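Local coordinates for aluminum resistance protein (Clostridium novyi, PDB 3I16) that is a pyridoxal-5'-phosphate enzyme of the methionine gamma-lyase family, probably cleaving carbon-sulfur bonds and named for a role in aluminum resistance, at residues G319-P324 against S336-D341; S66-G71 against G278-T283. One frame throughout, in Å; residues are numbered along the deposited sequence. Where two conformers were deposited one is given.

The two contacts lie on opposite sides of the chain's centre, their own centres about 47 Å apart and their nearest atoms about 34 Å apart. Along the chain they come in series: interaction 2 closes at Thr-283, before interaction 1 opens at Gly-319. Helix 287-318 spans most of the interval, starting just after the 278-283 loop and ending at the hairpin of interaction 1. That hairpin forms one margin of the six-stranded antiparallel sheet. Interaction 2 instead pairs two loops remote in sequence at an interface with a second subunit, and contains Tyr-68, a residue of the pyridoxal 5'-phosphate binding site. One contact thus belongs to the fold's C-terminal part, the other to the assembly.

Interaction 1 of 2, residues G319-P324 against S336-D341; sequences GFEVMP and SIKFND
An antiparallel beta hairpin at the margin of the six-stranded sheet brings strand 321-323 against strand 335-338; the axes of 321-323 and the 336-338 portion are 4.8 Å apart at 155°. Met-323 and Ser-336 form a hydrogen-bonded pair: Met-323 N reaches Ser-336 O at 3.0 Å and Ser-336 N returns to Met-323 O at 2.9 Å. Lys-338 N adds a bond to Glu-321 O, also 2.9 Å. Val-322 and Ile-337 sit opposite one another as the non-hydrogen-bonded pair between, both side chains on the face toward helix 287-318. Beyond the strands, Phe-320 has CG anti to the carbonyl carbon (chi1 -56°), which sets its ring to receive the edge of Phe-339 on one face, a T-shaped stack with planes at 66° and Phe-339 CD1 3.6 Å from Phe-320 CE1. Phe-320 CB also meets Ile-337 CG2 at 3.9 Å. On the other side of the sheet Glu-321 and Lys-338 run side by side, their CB atoms 4.1 Å apart; Lys-338 makes a cation-pi contact with Trp-190. Both phenylalanines also pack on helix 287-318, helix 342-354 touches Phe-320, Ile-337 and Phe-339, and strand 402-406 continues the sheet beyond strand 335-338.

Interaction 2 of 2, residues S66-G71 against G278-T283; sequences SGYGYG and GECGST
Ser-282 OG donates a 2.8 Å hydrogen bond to Gly-67 O, lying in the plane of that carbonyl. A chi1 of 47° places OG between the backbone N and the carbonyl carbon of its own residue, where it reaches this oxygen. Ser-282 CB packs 3.7 Å from Ser-66 C. One residue earlier, Gly-281 N gives Tyr-68 O a nearly straight bond of 2.8 Å, 170° at the hydrogen, though the donor stands 37° out of the carbonyl plane. The same oxygen receives a CA-H...O contact from Cys-280 CA.

Cys-280 SG packs against both Tyr-68 and Tyr-70, touching Tyr-70 CE1 at 3.4 Å and Tyr-68 CB at 4.0 Å. To the Tyr-70 ring it comes obliquely, 4.0 Å from the centroid; the sulfur-aromatic contact with the Tyr-68 ring is longer. Tyr-68 CB also lies over one face of the Tyr-70 ring.

Behind these contacts, a type II' turn from Ser-66 to Gly-69 presents the carbonyls of Gly-67 and Tyr-68 to the 278-283 loop. Gly-69 CA comes within 3.9 Å of Ser-282 CA; the bare CA of this glycine lets the two backbones come this close. One water bridges Gly-67 O and Ser-282 N; another joins Gly-71 N and Glu-279 O. Arg-75 holds Gly-281 O from the same chain, and Gln-385 of a second subunit binds Tyr-70 N and Ser-66 OG.

Tyr-68 is a cofactor-binding residue, though it holds no pyridoxal 5'-phosphate of this chain here; its OH bonds to a tartaric acid molecule, probably from the crystallisation liquor. Two bonds at Gly-67 O, from the serine hydroxyl and a water, and one backbone N-H at Tyr-68 O tie the main chain on both sides of Tyr-68 CA to the 278-283 loop.

Interaction 1 of 2, residues G319-P324 against S336-D341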
loop_
_atom_site.group_PDB
_atom_site.type_symbol
_atom_site.label_atom_id
_atom_site.label_comp_id
_atom_site.label_asym_id
_atom_site.label_seq_id
_atom_site.Cartn_x
_atom_site.Cartn_y
_atom_site.Cartn_z
ATOM N N GLY B 319 0.251 -19.466 42.726
ATOM C CA GLY B 319 1.270 -20.336 43.309
ATOM C C GLY B 319 2.562 -20.501 42.519
ATOM O O GLY B 319 3.382 -21.324 42.877
ATOM N N PHE B 320 2.751 -19.716 41.467
ATOM C CA PHE B 320 3.953 -19.797 40.648
ATOM C C PHE B 320 4.972 -18.720 41.023
ATOM O O PHE B 320 4.589 -17.626 41.444
ATOM C CB PHE B 320 3.567 -19.608 39.179
ATOM C CG PHE B 320 2.540 -20.581 38.709
ATOM C CD1 PHE B 320 2.888 -21.902 38.460
ATOM C CD2 PHE B 320 1.214 -20.197 38.544
ATOM C CE1 PHE B 320 1.919 -22.818 38.052
ATOM C CE2 PHE B 320 0.254 -21.095 38.113
ATOM C CZ PHE B 320 0.603 -22.409 37.872
ATOM N N GLU B 321 6.260 -19.027 40.867
ATOM C CA GLU B 321 7.288 -18.027 41.077
ATOM C C GLU B 321 7.247 -17.110 39.870
ATOM O O GLU B 321 7.092 -17.569 38.733
ATOM C CB GLU B 321 8.678 -18.631 41.171
ATOM C CG GLU B 321 8.993 -19.369 42.426
ATOM C CD GLU B 321 10.428 -19.873 42.407
ATOM O OE1 GLU B 321 11.374 -19.048 42.242
ATOM O OE2 GLU B 321 10.594 -21.100 42.535
ATOM N N VAL B 322 7.431 -15.824 40.115
ATOM C CA VAL B 322 7.377 -14.815 39.067
ATOM C C VAL B 322 8.570 -13.871 39.198
ATOM O O VAL B 322 9.084 -13.670 40.287
ATOM C CB VAL B 322 6.054 -14.009 39.141
ATOM C CG1 VAL B 322 4.851 -14.935 38.857
ATOM C CG2 VAL B 322 5.904 -13.301 40.510
HETATM N N MSE B 323 8.981 -13.290 38.078
HETATM C CA MSE B 323 10.109 -12.366 38.013
HETATM C C MSE B 323 9.767 -11.368 36.934
HETATM O O MSE B 323 9.579 -11.756 35.790
HETATM C CB MSE B 323 11.384 -13.127 37.637
HETATM C CG MSE B 323 12.594 -12.269 37.210
HETATM SE SE MSE B 323 13.210 -11.209 38.661
HETATM C CE MSE B 323 13.853 -12.579 39.853
ATOM N N PRO B 324 9.608 -10.091 37.286
ATOM C CA PRO B 324 9.680 -9.484 38.619
ATOM C C PRO B 324 8.347 -9.590 39.363
ATOM O O PRO B 324 7.366 -10.116 38.817
ATOM C CB PRO B 324 10.004 -8.024 38.312
ATOM C CG PRO B 324 9.397 -7.783 36.963
ATOM C CD PRO B 324 9.392 -9.081 36.226
ATOM N N SER B 336 8.076 -12.752 33.565
ATOM C CA SER B 336 8.536 -14.139 33.544
ATOM C C SER B 336 7.793 -14.950 34.602
ATOM O O SER B 336 7.549 -14.428 35.701
ATOM C CB SER B 336 10.048 -14.213 33.829
ATOM O OG SER B 336 10.788 -13.309 33.011
ATOM N N ILE B 337 7.466 -16.205 34.270
ATOM C CA ILE B 337 6.767 -17.128 35.160
ATOM C C ILE B 337 7.526 -18.471 35.139
ATOM O O ILE B 337 7.665 -19.078 34.081
ATOM C CB ILE B 337 5.327 -17.400 34.658
ATOM C CG1 ILE B 337 4.606 -16.108 34.253
ATOM C CG2 ILE B 337 4.526 -18.180 35.677
ATOM C CD1 ILE B 337 3.331 -16.364 33.525
ATOM N N LYS B 338 8.006 -18.926 36.297
ATOM C CA LYS B 338 8.715 -20.188 36.412
ATOM C C LYS B 338 7.665 -21.236 36.733
ATOM O O LYS B 338 7.066 -21.219 37.811
ATOM C CB LYS B 338 9.789 -20.117 37.503
ATOM C CG LYS B 338 10.662 -21.374 37.628
ATOM C CD LYS B 338 11.851 -21.245 38.622
ATOM C CE LYS B 338 12.885 -20.192 38.165
ATOM N NZ LYS B 338 14.187 -20.217 38.916
ATOM N N PHE B 339 7.396 -22.118 35.779
ATOM C CA PHE B 339 6.414 -23.175 35.994
ATOM C C PHE B 339 7.001 -24.407 36.674
ATOM O O PHE B 339 6.298 -25.042 37.457
ATOM C CB PHE B 339 5.706 -23.563 34.682
ATOM C CG PHE B 339 4.737 -22.520 34.195
ATOM C CD1 PHE B 339 3.496 -22.394 34.790
ATOM C CD2 PHE B 339 5.067 -21.669 33.159
ATOM C CE1 PHE B 339 2.605 -21.441 34.361
ATOM C CE2 PHE B 339 4.170 -20.699 32.716
ATOM C CZ PHE B 339 2.945 -20.590 33.310
ATOM N N ASN B 340 8.275 -24.719 36.416
ATOM C CA ASN B 340 8.911 -25.936 36.963
ATOM C C ASN B 340 8.055 -27.156 36.620
ATOM O O ASN B 340 7.816 -28.036 37.460
ATOM C CB ASN B 340 9.173 -25.830 38.482
ATOM C CG ASN B 340 10.478 -25.115 38.796
ATOM O OD1 ASN B 340 11.494 -25.331 38.125
ATOM N ND2 ASN B 340 10.465 -24.281 39.827
ATOM N N ASP B 341 7.609 -27.169 35.358
ATOM C CA ASP B 341 6.691 -28.160 34.822
ATOM C C ASP B 341 6.498 -27.848 33.336
ATOM O O ASP B 341 5.893 -26.844 32.980
ATOM C CB ASP B 341 5.350 -28.100 35.555
ATOM C CG ASP B 341 4.406 -29.177 35.112
ATOM O OD1 ASP B 341 4.459 -29.568 33.931
ATOM O OD2 ASP B 341 3.620 -29.636 35.952
HETATM O O HOH W 1 6.846 -21.813 40.250
HETATM O O HOH W 2 10.513 -10.576 33.307
#

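Interaction 2 of 2, residues S66-G71 against G278-T283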
loop_
_atom_site.group_PDB
_atom_site.type_symbol
_atom_site.label_atom_id
_atom_site.label_comp_id
_atom_site.label_asym_id
_atom_site.label_seq_id
_atom_site.Cartn_x
_atom_site.Cartn_y
_atom_site.Cartn_z
ATOM N N SER B 66 8.983 6.503 -3.806
ATOM C CA SER B 66 9.291 5.358 -4.649
ATOM C C SER B 66 10.742 5.465 -5.076
ATOM O O SER B 66 11.394 6.483 -4.823
ATOM C CB SER B 66 8.414 5.373 -5.889
ATOM O OG SER B 66 8.763 6.456 -6.748
ATOM N N GLY B 67 11.234 4.417 -5.745
ATOM C CA GLY B 67 12.597 4.358 -6.211
ATOM C C GLY B 67 13.598 4.678 -5.121
ATOM O O GLY B 67 13.461 4.215 -3.966
ATOM N N TYR B 68 14.565 5.523 -5.470
ATOM C CA TYR B 68 15.615 5.915 -4.542
ATOM C C TYR B 68 15.122 6.598 -3.288
ATOM O O TYR B 68 15.847 6.622 -2.319
ATOM C CB TYR B 68 16.614 6.898 -5.178
ATOM C CG TYR B 68 17.341 6.436 -6.410
ATOM C CD1 TYR B 68 17.838 5.140 -6.518
ATOM C CD2 TYR B 68 17.631 7.334 -7.431
ATOM C CE1 TYR B 68 18.548 4.737 -7.639
ATOM C CE2 TYR B 68 18.349 6.940 -8.554
ATOM C CZ TYR B 68 18.797 5.644 -8.650
ATOM O OH TYR B 68 19.493 5.246 -9.759
ATOM N N GLY B 69 13.933 7.199 -3.306
ATOM C CA GLY B 69 13.454 7.924 -2.129
ATOM C C GLY B 69 14.291 9.165 -1.790
ATOM O O GLY B 69 14.297 9.604 -0.637
ATOM N N TYR B 70 15.009 9.732 -2.775
ATOM C CA TYR B 70 15.802 10.954 -2.560
ATOM C C TYR B 70 14.888 12.097 -2.162
ATOM O O TYR B 70 13.818 12.276 -2.762
ATOM C CB TYR B 70 16.536 11.421 -3.823
ATOM C CG TYR B 70 17.809 10.699 -4.191
ATOM C CD1 TYR B 70 18.831 10.522 -3.267
ATOM C CD2 TYR B 70 18.031 10.290 -5.498
ATOM C CE1 TYR B 70 20.011 9.894 -3.628
ATOM C CE2 TYR B 70 19.203 9.675 -5.859
ATOM C CZ TYR B 70 20.183 9.472 -4.928
ATOM O OH TYR B 70 21.341 8.847 -5.320
ATOM N N GLY B 71 15.290 12.876 -1.167
ATOM C CA GLY B 71 14.479 14.014 -0.738
ATOM C C GLY B 71 13.138 13.667 -0.114
ATOM O O GLY B 71 12.190 14.454 -0.206
ATOM N N GLY B 278 22.045 6.587 4.727
ATOM C CA GLY B 278 20.593 6.828 4.782
ATOM C C GLY B 278 19.988 7.713 3.701
ATOM O O GLY B 278 18.790 7.956 3.719
ATOM N N GLU B 279 20.790 8.168 2.743
ATOM C CA GLU B 279 20.286 9.066 1.695
ATOM C C GLU B 279 19.350 8.429 0.686
ATOM O O GLU B 279 18.598 9.141 0.027
ATOM C CB GLU B 279 21.427 9.665 0.906
ATOM C CG GLU B 279 22.329 10.601 1.650
ATOM C CD GLU B 279 23.266 11.305 0.671
ATOM O OE1 GLU B 279 24.490 11.045 0.732
ATOM O OE2 GLU B 279 22.763 12.059 -0.205
ATOM N N CYS B 280 19.453 7.115 0.500
ATOM C CA CYS B 280 18.532 6.402 -0.388
ATOM C C CYS B 280 17.723 5.451 0.441
ATOM O O CYS B 280 18.221 4.912 1.442
ATOM C CB CYS B 280 19.243 5.615 -1.488
ATOM S SG CYS B 280 19.865 6.625 -2.804
ATOM N N GLY B 281 16.496 5.208 0.013
ATOM C CA GLY B 281 15.601 4.316 0.751
ATOM C C GLY B 281 14.182 4.860 0.770
ATOM O O GLY B 281 13.841 5.679 1.621
ATOM N N SER B 282 13.370 4.430 -0.185
ATOM C CA SER B 282 11.959 4.814 -0.223
ATOM C C SER B 282 11.271 4.036 0.878
ATOM O O SER B 282 11.784 3.029 1.346
ATOM C CB SER B 282 11.342 4.553 -1.583
ATOM O OG SER B 282 11.678 3.261 -2.049
ATOM N N THR B 283 10.118 4.503 1.310
ATOM C CA THR B 283 9.495 3.941 2.507
ATOM C C THR B 283 8.192 3.168 2.303
ATOM O O THR B 283 7.408 3.036 3.241
ATOM C CB THR B 283 9.317 5.046 3.539
ATOM O OG1 THR B 283 8.620 6.135 2.935
ATOM C CG2 THR B 283 10.665 5.534 3.987
HETATM O O HOH W 3 15.306 3.065 -2.142
HETATM O O HOH W 4 17.487 11.507 0.457
#